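PDB 2IPI: aclacinomycin-N/aclacinomycin-A oxidase from Streptomyces galilaeus, which oxidises the terminal sugar of aclacinomycins in two successive oxygen-dependent steps, turning aclacinomycin N into aclacinomycin A and then aclacinomycin Y, with a bicovalently bound FAD. Local coordinates for residues Tyr367-Trp372 with Arg461-Phe466; Gln80-Arg85 with Val100-Asp105; Phe358-Ser363 with Met429-Asp434. One frame throughout, in Å; residues are numbered along the deposited sequence. Where two conformers were deposited one is given.

Interaction 1 (Tyr367-Trp372 with Arg461-Phe466); sequences YLRKPW and RTEGTF
Arg461 O is gripped from one face of its carbonyl plane by two successive amides of the other segment, Arg369 N at 2.6 Å and Lys370 N at 3.2 Å; water 1 lies within bonding distance of it and of Lys370 O. The side chain of Arg461 then reaches the loop 369-372. Bent at its third torsion (chi3 94°), it brings NH2 to Pro371 O at 2.7 Å, with the acceptor at the guanidinium edge and in its plane, while Lys370 CB sits over one guanidinium face. Lys370 NZ is directed to Asp460 by a salt bridge. This loop leaves the end of strand 360-368, an outermost strand of the seven-stranded antiparallel sheet. There the segment 461-466 runs alongside as an irregular extra edge, with a single bridge at Leu368 and Thr462 and paired amides around Tyr367: Tyr367 N gives to Gly464 O at 2.9 Å, and Tyr367 O takes the N-H of Glu463 at 3.0 Å. Gly464 sits at backbone angles (phi 85°, psi -148°) that demand glycine. The Tyr367 ring lies along the next residues, its CE2 edge meeting Thr465 O in plane at 3.6 Å. Its OH, hydrogen-bonded to Lys421, comes obliquely to Phe466 CD1 at 3.1 Å. Phe466 in turn touches the FAD and meets Tyr469, a catalytic proton acceptor, edge-to-face.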
loop_
_atom_site.group_PDB
_atom_site.type_symbol
_atom_site.label_atom_id
_atom_site.label_comp_id
_atom_site.label_asym_id
_atom_site.label_seq_id
_atom_site.Cartn_x
_atom_site.Cartn_y
_atom_site.Cartn_z
ATOM N N TYR A 367 -3.232 10.371 -5.556
ATOM C CA TYR A 367 -2.902 9.992 -6.916
ATOM C C TYR A 367 -2.903 11.223 -7.827
ATOM O O TYR A 367 -3.940 11.873 -7.959
ATOM C CB TYR A 367 -3.903 8.984 -7.490
ATOM C CG TYR A 367 -3.764 7.566 -7.002
ATOM C CD1 TYR A 367 -2.729 6.756 -7.472
ATOM C CD2 TYR A 367 -4.646 7.018 -6.087
ATOM C CE1 TYR A 367 -2.602 5.462 -7.030
ATOM C CE2 TYR A 367 -4.525 5.713 -5.631
ATOM C CZ TYR A 367 -3.492 4.936 -6.114
ATOM O OH TYR A 367 -3.327 3.638 -5.695
ATOM N N LEU A 368 -1.781 11.584 -8.452
ATOM C CA LEU A 368 -1.782 12.767 -9.309
ATOM C C LEU A 368 -1.939 12.386 -10.781
ATOM O O LEU A 368 -1.201 11.532 -11.279
ATOM C CB LEU A 368 -0.503 13.601 -9.191
ATOM C CG LEU A 368 -0.029 14.038 -7.809
ATOM C CD1 LEU A 368 1.293 14.804 -7.870
ATOM C CD2 LEU A 368 -1.081 14.875 -7.112
ATOM N N ARG A 369 -2.844 13.037 -11.489
ATOM C CA ARG A 369 -2.982 12.825 -12.923
ATOM C C ARG A 369 -2.089 13.764 -13.720
ATOM O O ARG A 369 -1.693 13.447 -14.844
ATOM C CB ARG A 369 -4.419 13.027 -13.388
ATOM C CG ARG A 369 -5.289 11.787 -13.324
ATOM C CD ARG A 369 -6.668 12.116 -13.905
ATOM N NE ARG A 369 -6.773 11.648 -15.286
ATOM C CZ ARG A 369 -7.378 12.319 -16.272
ATOM N NH1 ARG A 369 -7.924 13.568 -16.087
ATOM N NH2 ARG A 369 -7.397 11.747 -17.477
ATOM N N LYS A 370 -1.805 14.909 -13.113
ATOM C CA LYS A 370 -0.934 15.937 -13.672
ATOM C C LYS A 370 -0.081 16.538 -12.557
ATOM O O LYS A 370 -0.438 16.425 -11.383
ATOM C CB LYS A 370 -1.752 17.031 -14.353
ATOM C CG LYS A 370 -2.478 16.617 -15.610
ATOM C CD LYS A 370 -3.787 17.377 -15.827
ATOM C CE LYS A 370 -3.741 18.473 -16.862
ATOM N NZ LYS A 370 -4.522 18.234 -18.110
ATOM N N PRO A 371 1.044 17.169 -12.885
ATOM C CA PRO A 371 1.965 17.640 -11.840
ATOM C C PRO A 371 1.311 18.627 -10.876
ATOM O O PRO A 371 0.239 19.152 -11.172
ATOM C CB PRO A 371 3.036 18.371 -12.653
ATOM C CG PRO A 371 2.978 17.758 -14.009
ATOM C CD PRO A 371 1.511 17.510 -14.233
ATOM N N TRP A 372 1.926 18.900 -9.726
ATOM C CA TRP A 372 1.455 19.939 -8.819
ATOM C C TRP A 372 1.347 21.280 -9.550
ATOM O O TRP A 372 1.962 21.446 -10.611
ATOM C CB TRP A 372 2.411 20.104 -7.654
ATOM C CG TRP A 372 2.682 18.951 -6.754
ATOM C CD1 TRP A 372 3.868 18.286 -6.585
ATOM C CD2 TRP A 372 1.751 18.312 -5.876
ATOM N NE1 TRP A 372 3.716 17.279 -5.659
ATOM C CE2 TRP A 372 2.430 17.273 -5.212
ATOM C CE3 TRP A 372 0.394 18.540 -5.611
ATOM C CZ2 TRP A 372 1.802 16.447 -4.279
ATOM C CZ3 TRP A 372 -0.216 17.717 -4.687
ATOM C CH2 TRP A 372 0.477 16.696 -4.036
ATOM N N ARG A 461 -6.982 16.451 -12.613
ATOM C CA ARG A 461 -5.684 16.620 -11.987
ATOM C C ARG A 461 -5.289 15.509 -11.025
ATOM O O ARG A 461 -4.087 15.277 -10.896
ATOM C CB ARG A 461 -5.628 17.967 -11.235
ATOM C CG ARG A 461 -5.486 19.132 -12.228
ATOM C CD ARG A 461 -4.756 20.290 -11.557
ATOM N NE ARG A 461 -3.320 20.284 -11.800
ATOM C CZ ARG A 461 -2.680 20.642 -12.900
ATOM N NH1 ARG A 461 -3.354 21.064 -13.957
ATOM N NH2 ARG A 461 -1.346 20.559 -12.915
ATOM N N THR A 462 -6.245 14.858 -10.379
ATOM C CA THR A 462 -5.959 13.768 -9.462
ATOM C C THR A 462 -6.922 12.593 -9.696
ATOM O O THR A 462 -7.829 12.708 -10.506
ATOM C CB THR A 462 -6.042 14.144 -7.972
ATOM O OG1 THR A 462 -7.362 13.914 -7.452
ATOM C CG2 THR A 462 -5.732 15.619 -7.764
ATOM N N GLU A 463 -6.706 11.497 -8.987
ATOM C CA GLU A 463 -7.561 10.313 -9.044
ATOM C C GLU A 463 -7.866 9.804 -7.641
ATOM O O GLU A 463 -8.010 8.603 -7.387
ATOM C CB GLU A 463 -6.878 9.214 -9.860
ATOM C CG GLU A 463 -7.256 9.210 -11.315
ATOM C CD GLU A 463 -6.991 7.922 -12.060
ATOM O OE1 GLU A 463 -7.956 7.415 -12.676
ATOM O OE2 GLU A 463 -5.853 7.422 -12.023
ATOM N N GLY A 464 -7.949 10.737 -6.692
ATOM C CA GLY A 464 -8.333 10.379 -5.336
ATOM C C GLY A 464 -7.165 9.909 -4.507
ATOM O O GLY A 464 -6.015 10.336 -4.653
ATOM N N THR A 465 -7.450 8.978 -3.584
ATOM C CA THR A 465 -6.312 8.445 -2.805
ATOM C C THR A 465 -6.393 6.925 -2.759
ATOM O O THR A 465 -7.263 6.385 -3.447
ATOM C CB THR A 465 -6.219 9.140 -1.444
ATOM O OG1 THR A 465 -5.160 8.544 -0.685
ATOM C CG2 THR A 465 -7.488 9.013 -0.627
ATOM N N PHE A 466 -5.520 6.251 -2.040
ATOM C CA PHE A 466 -5.248 4.814 -2.061
ATOM C C PHE A 466 -5.794 4.087 -0.853
ATOM O O PHE A 466 -5.493 4.516 0.261
ATOM C CB PHE A 466 -3.723 4.662 -2.104
ATOM C CG PHE A 466 -3.132 3.275 -2.146
ATOM C CD1 PHE A 466 -3.687 2.280 -2.932
ATOM C CD2 PHE A 466 -2.018 2.975 -1.386
ATOM C CE1 PHE A 466 -3.130 1.014 -2.961
ATOM C CE2 PHE A 466 -1.445 1.716 -1.411
ATOM C CZ PHE A 466 -2.000 0.735 -2.206
HETATM O O HOH W 1 -2.267 17.467 -9.767
#

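Interaction 2 (Gln80-Arg85 with Val100-Asp105); sequences QRIAVR and VRAVID. With FAD (flavin-adenine dinucleotide), chain F.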
loop_
_atom_site.group_PDB
_atom_site.type_symbol
_atom_site.label_atom_id
_atom_site.label_comp_id
_atom_site.label_asym_id
_atom_site.label_seq_id
_atom_site.Cartn_x
_atom_site.Cartn_y
_atom_site.Cartn_z
ATOM N N GLN A 80 -18.550 -11.036 19.865
ATOM C CA GLN A 80 -17.273 -10.330 19.851
ATOM C C GLN A 80 -17.037 -9.723 18.485
ATOM O O GLN A 80 -17.002 -10.461 17.495
ATOM C CB GLN A 80 -16.215 -11.348 20.260
ATOM C CG GLN A 80 -16.271 -11.608 21.775
ATOM C CD GLN A 80 -15.483 -12.843 22.166
ATOM O OE1 GLN A 80 -15.018 -13.571 21.286
ATOM N NE2 GLN A 80 -15.346 -13.051 23.467
ATOM N N ARG A 81 -16.902 -8.398 18.418
ATOM C CA ARG A 81 -16.658 -7.765 17.125
ATOM C C ARG A 81 -15.282 -8.172 16.605
ATOM O O ARG A 81 -14.296 -7.995 17.320
ATOM C CB ARG A 81 -16.729 -6.238 17.196
ATOM C CG ARG A 81 -16.263 -5.591 15.894
ATOM C CD ARG A 81 -15.835 -4.156 16.124
ATOM N NE ARG A 81 -15.773 -3.336 14.917
ATOM C CZ ARG A 81 -15.912 -2.010 14.924
ATOM N NH1 ARG A 81 -16.116 -1.359 16.054
ATOM N NH2 ARG A 81 -15.846 -1.319 13.801
ATOM N N ILE A 82 -15.247 -8.699 15.387
ATOM C CA ILE A 82 -14.036 -9.363 14.892
ATOM C C ILE A 82 -13.069 -8.442 14.170
ATOM O O ILE A 82 -13.540 -7.539 13.470
ATOM C CB ILE A 82 -14.471 -10.499 13.935
ATOM C CG1 ILE A 82 -15.138 -11.674 14.654
ATOM C CG2 ILE A 82 -13.327 -11.006 13.092
ATOM C CD1 ILE A 82 -15.794 -12.657 13.709
ATOM N N ALA A 83 -11.759 -8.710 14.290
ATOM C CA ALA A 83 -10.785 -8.015 13.452
ATOM C C ALA A 83 -9.651 -8.992 13.067
ATOM O O ALA A 83 -9.359 -9.806 13.931
ATOM C CB ALA A 83 -10.206 -6.789 14.124
ATOM N N VAL A 84 -9.127 -8.857 11.856
ATOM C CA VAL A 84 -8.013 -9.714 11.451
ATOM C C VAL A 84 -6.703 -8.931 11.372
ATOM O O VAL A 84 -6.669 -7.863 10.774
ATOM C CB VAL A 84 -8.206 -10.366 10.077
ATOM C CG1 VAL A 84 -7.244 -11.541 9.933
ATOM C CG2 VAL A 84 -9.655 -10.749 9.889
ATOM N N ARG A 85 -5.683 -9.546 11.959
ATOM C CA ARG A 85 -4.326 -9.040 11.832
ATOM C C ARG A 85 -3.499 -10.062 11.053
ATOM O O ARG A 85 -3.488 -11.231 11.427
ATOM C CB ARG A 85 -3.744 -8.781 13.219
ATOM C CG ARG A 85 -2.222 -8.733 13.270
ATOM C CD ARG A 85 -1.685 -8.003 14.491
ATOM N NE ARG A 85 -2.091 -6.614 14.516
ATOM C CZ ARG A 85 -2.566 -5.875 15.491
ATOM N NH1 ARG A 85 -2.750 -6.327 16.721
ATOM N NH2 ARG A 85 -2.862 -4.606 15.231
ATOM N N VAL A 100 -13.246 -3.528 19.202
ATOM C CA VAL A 100 -12.915 -4.882 18.769
ATOM C C VAL A 100 -12.770 -5.785 20.000
ATOM O O VAL A 100 -12.088 -5.434 20.969
ATOM C CB VAL A 100 -11.636 -5.015 17.930
ATOM C CG1 VAL A 100 -11.386 -6.501 17.662
ATOM C CG2 VAL A 100 -11.684 -4.300 16.595
ATOM N N ARG A 101 -13.448 -6.939 19.945
ATOM C CA ARG A 101 -13.454 -7.887 21.056
ATOM C C ARG A 101 -12.816 -9.216 20.657
ATOM O O ARG A 101 -12.403 -9.987 21.522
ATOM C CB ARG A 101 -14.875 -8.095 21.578
ATOM C CG ARG A 101 -15.407 -6.792 22.181
ATOM C CD ARG A 101 -14.553 -6.398 23.368
ATOM N NE ARG A 101 -15.080 -5.218 24.079
ATOM C CZ ARG A 101 -14.385 -4.083 23.966
ATOM N NH1 ARG A 101 -13.286 -4.137 23.212
ATOM N NH2 ARG A 101 -14.741 -2.959 24.552
ATOM N N ALA A 102 -12.716 -9.440 19.360
ATOM C CA ALA A 102 -12.078 -10.628 18.822
ATOM C C ALA A 102 -10.988 -10.318 17.811
ATOM O O ALA A 102 -11.250 -9.689 16.768
ATOM C CB ALA A 102 -13.191 -11.457 18.186
ATOM N N VAL A 103 -9.751 -10.771 18.027
ATOM C CA VAL A 103 -8.753 -10.523 16.973
ATOM C C VAL A 103 -8.165 -11.834 16.471
ATOM O O VAL A 103 -7.623 -12.650 17.220
ATOM C CB VAL A 103 -7.623 -9.592 17.457
ATOM C CG1 VAL A 103 -7.445 -9.758 18.950
ATOM C CG2 VAL A 103 -6.310 -9.839 16.729
ATOM N N ILE A 104 -8.308 -12.057 15.181
ATOM C CA ILE A 104 -7.757 -13.303 14.620
ATOM C C ILE A 104 -6.436 -12.962 13.936
ATOM O O ILE A 104 -6.416 -12.190 12.979
ATOM C CB ILE A 104 -8.737 -13.984 13.662
ATOM C CG1 ILE A 104 -9.123 -13.198 12.417
ATOM C CG2 ILE A 104 -10.025 -14.353 14.418
ATOM C CD1 ILE A 104 -10.385 -12.391 12.650
ATOM N N ASP A 105 -5.384 -13.531 14.477
ATOM C CA ASP A 105 -4.005 -13.310 14.086
ATOM C C ASP A 105 -3.479 -14.469 13.234
ATOM O O ASP A 105 -3.497 -15.629 13.658
ATOM C CB ASP A 105 -3.109 -13.165 15.317
ATOM C CG ASP A 105 -1.753 -12.575 14.934
ATOM O OD1 ASP A 105 -1.339 -11.601 15.584
ATOM O OD2 ASP A 105 -1.113 -13.070 13.988
HETATM P PA FAD F . -2.810 -5.422 8.957
HETATM O O1A FAD F . -2.959 -4.424 9.942
HETATM O O2A FAD F . -2.754 -6.756 9.553
HETATM O O5B FAD F . -3.963 -5.344 7.890
HETATM C C5B FAD F . -4.332 -4.173 7.283
HETATM C C4B FAD F . -5.789 -4.247 6.832
HETATM O O4B FAD F . -6.009 -5.475 6.195
HETATM C C3B FAD F . -6.748 -4.259 8.037
HETATM O O3B FAD F . -7.984 -3.753 7.683
HETATM C C2B FAD F . -6.902 -5.739 8.340
HETATM O O2B FAD F . -8.065 -6.092 9.039
HETATM C C1B FAD F . -6.844 -6.294 6.934
HETATM N N9A FAD F . -6.471 -7.721 6.874
HETATM C C8A FAD F . -5.395 -8.297 7.424
HETATM N N7A FAD F . -5.373 -9.593 7.147
HETATM C C5A FAD F . -6.466 -9.857 6.431
HETATM C C6A FAD F . -6.964 -11.023 5.866
HETATM N N6A FAD F . -6.272 -12.093 5.962
HETATM N N1A FAD F . -8.090 -10.985 5.173
HETATM C C2A FAD F . -8.702 -9.834 5.019
HETATM N N3A FAD F . -8.251 -8.702 5.527
HETATM C C4A FAD F . -7.164 -8.702 6.237
HETATM N N1 FAD F . 1.761 -0.298 0.623
HETATM C C2 FAD F . 2.011 -0.299 -0.729
HETATM O O2 FAD F . 1.187 -0.399 -1.530
HETATM N N3 FAD F . 3.311 -0.177 -1.139
HETATM C C4 FAD F . 4.360 -0.059 -0.245
HETATM O O4 FAD F . 5.484 -0.049 -0.660
HETATM C C4X FAD F . 4.093 -0.077 1.126
HETATM N N5 FAD F . 5.081 0.062 2.055
HETATM C C5X FAD F . 4.831 -0.024 3.386
HETATM C C6 FAD F . 5.874 0.028 4.313
HETATM C C7 FAD F . 5.593 -0.003 5.647
HETATM C C7M FAD F . 6.761 -0.058 6.576
HETATM C C8 FAD F . 4.282 -0.185 6.100
HETATM C C8M FAD F . 4.035 -0.533 7.550
HETATM C C9 FAD F . 3.284 -0.252 5.154
HETATM C C9A FAD F . 3.513 -0.142 3.805
HETATM N N10 FAD F . 2.484 -0.191 2.884
HETATM C C10 FAD F . 2.773 -0.205 1.552
HETATM C "C1'" FAD F . 1.100 0.245 3.239
HETATM C "C2'" FAD F . 0.167 -0.851 3.758
HETATM O "O2'" FAD F . -0.126 -0.871 5.116
HETATM C "C3'" FAD F . 0.556 -2.248 3.336
HETATM O "O3'" FAD F . 0.671 -2.361 1.951
HETATM C "C4'" FAD F . -0.490 -3.162 4.044
HETATM O "O4'" FAD F . -1.670 -2.555 4.386
HETATM C "C5'" FAD F . -0.092 -3.930 5.282
HETATM O "O5'" FAD F . -1.068 -4.863 5.608
HETATM P P FAD F . -0.807 -5.714 6.891
HETATM O O1P FAD F . -1.253 -7.049 6.711
HETATM O O2P FAD F . 0.554 -5.619 7.195
HETATM O O3P FAD F . -1.537 -5.008 8.104
#
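Ile104 reaches across to Ile82 and Val84 with its CG1 branch, which stands between the backbone N and the carbonyl carbon (chi1 62°). CD1 lodges between the two neighbours, 3.3 Å from Ile82 CG2, tight for carbons, and 3.3 Å from Val84 CG2. Val84 presents both methyls to it: CG2 meets the CD1 end, and CG1, anti to the backbone N (chi1 -163°), lies against Ile104 CG1 at 3.5 Å. With Ala102 these residues form one face of a parallel strand pair, 82-85 beside 102-105, in the four-stranded mixed sheet of the PCMH-type FAD-binding domain; helix 65-78 packs on the Ile82 and Ala102 end, and Ile221 on Val84 and Ile104. Ala83 N to Ala102 O (2.7 Å), Ile104 N to Ala83 O and Arg85 N to Ile104 O join the backbones. Arg81 O accepts from both Arg101 N and Ala102 N, and both methyls of Val100 pack on Ala83 CB. On the Ala83 face the aliphatic part of Arg85 passes obliquely by Asp105 OD1, 3.8 Å from CD, but the charges part: Arg85 bridges to Asp96, Asp105 to Arg46, with Ser107 bonded to its OD2. Val84 O accepts the adenosine-ribose hydroxyl O2B of FAD at 2.8 Å.

Interaction 3 (Phe358-Ser363 with Met429-Asp434); sequences FDRTKS and MDPAHD. With AKY (methyl (2S,4R)-2-ethyl-2,5,7-trihydroxy-6,11-dioxo-4-{[2,3,6-trideoxy-4-O-{2,6-dideoxy-4-O-[(2S,6S)-6-methyl-5-oxotetrahydro-2h -pyran-2-yl]-alpha-D-lyxo-hexopyranosyl}-3-(dimethylamino)-D-ribo-hexopyranosyl]oxy}-1,2,3,4,6,11-hexahydrotetracene-1-c arboxylate), chain E.
Phe358 lies between Met429 and the bound anthracycline. The ligand's aromatic system covers one face of the phenyl ring, C17 standing 3.3 Å above its centre, with ligand O16 in plane at the ring edge. Over the opposite face comes the Met429 methyl, a CH-pi contact with CE 3.8 Å from the ring centroid and 17° off the normal; SD stands obliquely farther out, a Met-aromatic contact. The methionine extends through its first two torsions and bends at the last (chi3 -50°), folding CE over the ring. Beyond this layer, Arg360 extends from CG to NE and crosses Pro431 at about a right angle, with Pro431 CB 3.4 Å above one guanidinium face. Arg360 NH2 salt-bridges Asp434 OD2 at 3.3 Å. Asp434, at the start of helix 434-448, is positioned by Trp428 NE1, which bonds to its OD1. Asp359 and Arg360 both face Trp428, making a classic beta bulge where strand 360-368 begins; Thr427, beside Phe358, hydrogen-bonds the ligand. Asp434 OD2 lies well out of the guanidinium plane and no N-H points at it, so charge and proline packing probably hold Arg360, whereas the tetracycle probably meets the phenyl face mainly through dispersion.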
loop_
_atom_site.group_PDB
_atom_site.type_symbol
_atom_site.label_atom_id
_atom_site.label_comp_id
_atom_site.label_asym_id
_atom_site.label_seq_id
_atom_site.Cartn_x
_atom_site.Cartn_y
_atom_site.Cartn_z
ATOM N N PHE A 358 10.467 6.130 17.269
ATOM C CA PHE A 358 9.406 7.042 16.837
ATOM C C PHE A 358 8.306 6.228 16.159
ATOM O O PHE A 358 8.294 6.101 14.942
ATOM C CB PHE A 358 9.923 8.119 15.898
ATOM C CG PHE A 358 11.207 8.791 16.344
ATOM C CD1 PHE A 358 11.206 9.905 17.155
ATOM C CD2 PHE A 358 12.424 8.260 15.932
ATOM C CE1 PHE A 358 12.381 10.514 17.555
ATOM C CE2 PHE A 358 13.609 8.868 16.303
ATOM C CZ PHE A 358 13.586 9.986 17.113
ATOM N N ASP A 359 7.409 5.677 16.981
ATOM C CA ASP A 359 6.476 4.687 16.455
ATOM C C ASP A 359 5.083 5.265 16.195
ATOM O O ASP A 359 4.249 4.537 15.641
ATOM C CB ASP A 359 6.380 3.486 17.388
ATOM C CG ASP A 359 5.752 3.813 18.729
ATOM O OD1 ASP A 359 5.447 2.873 19.498
ATOM O OD2 ASP A 359 5.579 5.004 19.056
ATOM N N ARG A 360 4.859 6.520 16.564
ATOM C CA ARG A 360 3.559 7.139 16.350
ATOM C C ARG A 360 3.508 7.849 15.000
ATOM O O ARG A 360 4.411 8.642 14.711
ATOM C CB ARG A 360 3.229 8.129 17.474
ATOM C CG ARG A 360 3.190 7.572 18.880
ATOM C CD ARG A 360 2.271 8.439 19.749
ATOM N NE ARG A 360 1.735 7.713 20.886
ATOM C CZ ARG A 360 0.494 7.399 21.199
ATOM N NH1 ARG A 360 0.263 6.719 22.319
ATOM N NH2 ARG A 360 -0.543 7.728 20.449
ATOM N N THR A 361 2.496 7.591 14.177
ATOM C CA THR A 361 2.379 8.207 12.867
ATOM C C THR A 361 0.946 8.595 12.488
ATOM O O THR A 361 -0.042 8.037 12.941
ATOM C CB THR A 361 2.880 7.290 11.724
ATOM O OG1 THR A 361 1.980 6.166 11.638
ATOM C CG2 THR A 361 4.262 6.728 11.990
ATOM N N LYS A 362 0.857 9.577 11.612
ATOM C CA LYS A 362 -0.336 9.977 10.897
ATOM C C LYS A 362 -0.006 10.218 9.437
ATOM O O LYS A 362 0.945 10.956 9.154
ATOM C CB LYS A 362 -0.967 11.227 11.529
ATOM C CG LYS A 362 -2.267 11.687 10.896
ATOM C CD LYS A 362 -3.177 10.581 10.429
ATOM C CE LYS A 362 -4.609 10.577 10.918
ATOM N NZ LYS A 362 -5.511 9.961 9.889
ATOM N N SER A 363 -0.736 9.615 8.492
ATOM C CA SER A 363 -0.392 9.871 7.092
ATOM C C SER A 363 -1.599 9.947 6.170
ATOM O O SER A 363 -2.728 9.569 6.500
ATOM C CB SER A 363 0.594 8.818 6.564
ATOM O OG SER A 363 0.251 7.532 7.035
ATOM N N MET A 429 7.448 10.361 18.676
ATOM C CA MET A 429 7.561 9.398 19.761
ATOM C C MET A 429 6.610 9.694 20.907
ATOM O O MET A 429 6.033 8.808 21.535
ATOM C CB MET A 429 8.990 9.375 20.331
ATOM C CG MET A 429 9.175 8.190 21.264
ATOM S SD MET A 429 10.891 7.850 21.697
ATOM C CE MET A 429 11.684 7.824 20.095
ATOM N N ASP A 430 6.417 10.993 21.216
ATOM C CA ASP A 430 5.638 11.208 22.432
ATOM C C ASP A 430 4.174 11.562 22.159
ATOM O O ASP A 430 3.905 12.461 21.373
ATOM C CB ASP A 430 6.325 12.268 23.299
ATOM C CG ASP A 430 5.266 12.921 24.176
ATOM O OD1 ASP A 430 5.043 12.464 25.312
ATOM O OD2 ASP A 430 4.680 13.883 23.635
ATOM N N PRO A 431 3.307 10.806 22.831
ATOM C CA PRO A 431 1.861 11.002 22.770
ATOM C C PRO A 431 1.421 12.379 23.274
ATOM O O PRO A 431 0.350 12.853 22.895
ATOM C CB PRO A 431 1.308 9.923 23.697
ATOM C CG PRO A 431 2.450 9.378 24.467
ATOM C CD PRO A 431 3.696 9.678 23.701
ATOM N N ALA A 432 2.234 13.004 24.120
ATOM C CA ALA A 432 1.973 14.368 24.567
ATOM C C ALA A 432 1.992 15.347 23.401
ATOM O O ALA A 432 1.376 16.410 23.450
ATOM C CB ALA A 432 2.964 14.772 25.653
ATOM N N HIS A 433 2.685 15.019 22.316
ATOM C CA HIS A 433 2.738 15.873 21.134
ATOM C C HIS A 433 1.809 15.401 20.026
ATOM O O HIS A 433 1.931 15.850 18.889
ATOM C CB HIS A 433 4.168 15.940 20.570
ATOM C CG HIS A 433 5.262 15.980 21.589
ATOM N ND1 HIS A 433 6.440 15.290 21.433
ATOM C CD2 HIS A 433 5.357 16.608 22.784
ATOM C CE1 HIS A 433 7.219 15.496 22.477
ATOM N NE2 HIS A 433 6.588 16.301 23.313
ATOM N N ASP A 434 0.873 14.502 20.284
ATOM C CA ASP A 434 -0.062 14.079 19.239
ATOM C C ASP A 434 -0.783 15.252 18.591
ATOM O O ASP A 434 -1.061 15.339 17.394
ATOM C CB ASP A 434 -1.106 13.131 19.848
ATOM C CG ASP A 434 -0.595 11.752 20.180
ATOM O OD1 ASP A 434 0.620 11.470 20.025
ATOM O OD2 ASP A 434 -1.428 10.907 20.605
HETATM O O15 AKY E . 3.830 3.473 -0.364
HETATM C C42 AKY E . 4.552 3.465 0.650
HETATM C C40 AKY E . 6.078 3.337 0.426
HETATM C C38 AKY E . 6.903 3.449 1.643
HETATM C C39 AKY E . 4.064 3.898 2.093
HETATM C C41 AKY E . 3.215 4.822 2.569
HETATM O O14 AKY E . 4.912 3.503 3.146
HETATM C C37 AKY E . 6.263 3.882 2.915
HETATM O O13 AKY E . 7.115 3.552 3.982
HETATM C C35 AKY E . 7.200 4.497 5.008
HETATM C C34 AKY E . 8.525 5.265 4.999
HETATM C C36 AKY E . 9.065 5.415 3.684
HETATM O O11 AKY E . 9.593 4.703 5.937
HETATM C C33 AKY E . 6.865 3.896 6.361
HETATM O O12 AKY E . 5.539 3.164 6.483
HETATM C C32 AKY E . 7.948 3.283 6.995
HETATM C C31 AKY E . 8.994 4.193 7.238
HETATM O O7 AKY E . 12.426 8.519 10.658
HETATM C C7 AKY E . 13.005 8.042 11.873
HETATM C C8 AKY E . 14.172 7.187 11.563
HETATM C C9 AKY E . 15.385 8.036 11.284
HETATM O O9 AKY E . 14.992 8.983 10.352
HETATM C C13 AKY E . 16.493 7.151 10.837
HETATM C C14 AKY E . 15.972 6.507 9.551
HETATM C C20 AKY E . 13.399 9.259 12.647
HETATM C C19 AKY E . 14.719 9.625 12.923
HETATM C C10 AKY E . 15.806 8.641 12.567
HETATM C C11 AKY E . 14.997 10.748 13.702
HETATM C C18 AKY E . 13.959 11.516 14.231
HETATM C C17 AKY E . 12.630 11.160 13.970
HETATM C C6 AKY E . 12.377 10.047 13.176
HETATM O O6 AKY E . 11.108 9.674 12.910
HETATM C C12 AKY E . 14.262 12.617 15.065
HETATM O O3 AKY E . 15.440 12.959 15.302
HETATM C C15 AKY E . 13.198 13.346 15.654
HETATM C C1 AKY E . 13.495 14.387 16.531
HETATM C C2 AKY E . 12.490 15.107 17.179
HETATM C C3 AKY E . 11.164 14.763 16.917
HETATM C C16 AKY E . 11.857 12.987 15.397
HETATM C C5 AKY E . 11.569 11.892 14.553
HETATM O O5 AKY E . 10.422 11.469 14.307
HETATM C C4 AKY E . 10.853 13.724 16.042
HETATM O O4 AKY E . 9.540 13.437 15.847
HETATM O O18 AKY E . 8.674 5.309 8.085
HETATM C C45 AKY E . 11.153 7.908 10.405
HETATM C C43 AKY E . 15.844 7.603 13.685
HETATM O O16 AKY E . 14.818 7.259 14.283
HETATM O O17 AKY E . 17.026 7.043 14.074
HETATM C C44 AKY E . 17.221 7.357 15.459
HETATM O O19 AKY E . 11.185 6.503 10.464
HETATM C C47 AKY E . 9.472 7.550 8.552
HETATM N N11 AKY E . 8.074 7.984 8.732
HETATM C C52 AKY E . 7.404 8.651 7.669
HETATM C C51 AKY E . 7.229 7.193 9.562
HETATM C C46 AKY E . 10.654 8.377 9.042
HETATM C C48 AKY E . 9.829 6.064 8.500
HETATM C C49 AKY E . 10.255 5.577 9.874
HETATM C C50 AKY E . 9.288 4.770 10.749
#

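Interaction 2 closes first along the chain, within the FAD-binding domain; interactions 3 and 1 follow with alternating segments, 358-363, 367-372, 429-434 and 461-466. Both use strand 360-368, an outermost strand of the seven-stranded antiparallel sheet: interaction 3 at its beginning and interaction 1 at its end, their centres 27 Å apart. The strand thus runs from near Phe358, beside the ligand's tetracyclic part, to the bridge with 461-466. Interaction 2 belongs to the four-stranded sheet; its centre is 34 Å from that of interaction 1, across the chain's centre, and 24 Å from that of interaction 3. Val84 and Phe466 touch the FAD from interactions 2 and 1, while the anthracycline meets interaction 3.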